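Local coordinates for protein xylulose kinase (Bifidobacterium adolescentis ATCC 15703, PDB 3I8B) that probably phosphorylates D-xylulose at the expense of ATP, giving D-xylulose 5-phosphate and ADP, as a sugar kinase of the FGGY family, at residues A[356-360]-A[361-365]. Numbering follows the deposited sequence.
Sequences FASKP and GANGI
S358 lays its hydroxyl against the backbone of A362, with OG 3.5 Å from A362 CA. Its first torsion sets OG anti to the backbone N (chi1 -171°), which carries the oxygen across to the returning chain; N398 on helix 396-420 gives the same hydroxyl a weak hydrogen bond. Between these two residues the chain reverses through a type II beta turn, K359 to A362, closed by the bond from A362 N to K359 O at 2.7 Å. The N-H reaches the acceptor at 150°, its nitrogen tilted 30° out of the carbonyl plane. P360 and G361 take the two corners, the glycine with the positive phi usual at the third position of such a turn. At the exposed surface, CD of K359 passes obliquely by the side-chain amide of N363, while the bent lysine chain takes the ammonium away. A water donates to P360 O at 3.0 Å and weakly accepts from N363 N. E405 takes the N-H of G361, tying the turn to helix 396-420. The backbone bond is thus the main polar link within this surface connection between helix 348-357 and strand 366-368, whereas the side chains of S358, K359 and N363 touch across the turn by van der Waals contact.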
# COMPACT_ATOMS: atom_id res chain seq x y z
N PHE A 356 13.28 -28.85 -9.08
CA PHE A 356 14.60 -29.12 -8.53
C PHE A 356 15.32 -30.22 -9.31
O PHE A 356 16.54 -30.32 -9.25
CB PHE A 356 14.52 -29.51 -7.05
CG PHE A 356 14.04 -28.41 -6.15
CD1 PHE A 356 14.63 -27.15 -6.20
CD2 PHE A 356 13.02 -28.63 -5.24
CE1 PHE A 356 14.19 -26.13 -5.37
CE2 PHE A 356 12.59 -27.62 -4.39
CZ PHE A 356 13.17 -26.36 -4.46
N ALA A 357 14.57 -31.04 -10.04
CA ALA A 357 15.18 -32.04 -10.90
C ALA A 357 15.88 -31.40 -12.11
O ALA A 357 16.73 -32.01 -12.75
CB ALA A 357 14.15 -33.04 -11.36
N SER A 358 15.48 -30.16 -12.41
CA SER A 358 16.04 -29.40 -13.52
C SER A 358 17.37 -28.73 -13.15
O SER A 358 18.08 -29.20 -12.26
CB SER A 358 15.03 -28.33 -13.97
OG SER A 358 15.43 -27.69 -15.17
N LYS A 359 17.69 -27.64 -13.85
CA LYS A 359 18.90 -26.86 -13.60
C LYS A 359 18.59 -25.36 -13.69
O LYS A 359 17.60 -24.96 -14.30
CB LYS A 359 19.97 -27.22 -14.63
CG LYS A 359 20.39 -28.67 -14.62
CD LYS A 359 21.23 -28.98 -15.85
CE LYS A 359 22.34 -27.96 -16.05
NZ LYS A 359 23.44 -28.10 -15.05
N PRO A 360 19.45 -24.53 -13.08
CA PRO A 360 19.24 -23.08 -13.16
C PRO A 360 19.20 -22.62 -14.61
O PRO A 360 20.17 -22.81 -15.35
CB PRO A 360 20.49 -22.51 -12.47
CG PRO A 360 20.92 -23.58 -11.53
CD PRO A 360 20.61 -24.88 -12.23
N GLY A 361 18.08 -22.03 -15.02
CA GLY A 361 17.91 -21.64 -16.40
C GLY A 361 16.94 -22.57 -17.10
O GLY A 361 16.49 -22.29 -18.22
N ALA A 362 16.61 -23.67 -16.43
CA ALA A 362 15.65 -24.64 -16.96
C ALA A 362 16.06 -25.11 -18.35
O ALA A 362 15.23 -25.29 -19.23
CB ALA A 362 14.25 -24.03 -16.99
N ASN A 363 17.36 -25.30 -18.53
CA ASN A 363 17.89 -25.75 -19.81
C ASN A 363 17.34 -24.93 -20.99
O ASN A 363 17.08 -25.48 -22.06
CB ASN A 363 17.61 -27.24 -20.01
CG ASN A 363 18.47 -28.11 -19.12
OD1 ASN A 363 19.68 -28.25 -19.36
ND2 ASN A 363 17.87 -28.68 -18.08
N GLY A 364 17.14 -23.64 -20.75
CA GLY A 364 16.86 -22.70 -21.83
C GLY A 364 15.44 -22.19 -21.93
O GLY A 364 15.17 -21.24 -22.66
N ILE A 365 14.52 -22.80 -21.20
CA ILE A 365 13.14 -22.35 -21.22
C ILE A 365 12.92 -21.17 -20.27
O ILE A 365 13.29 -21.22 -19.10
CB ILE A 365 12.17 -23.47 -20.83
CG1 ILE A 365 12.25 -24.61 -21.86
CG2 ILE A 365 10.75 -22.93 -20.70
CD1 ILE A 365 11.41 -25.82 -21.46
O HOH W 1 19.78 -24.38 -17.86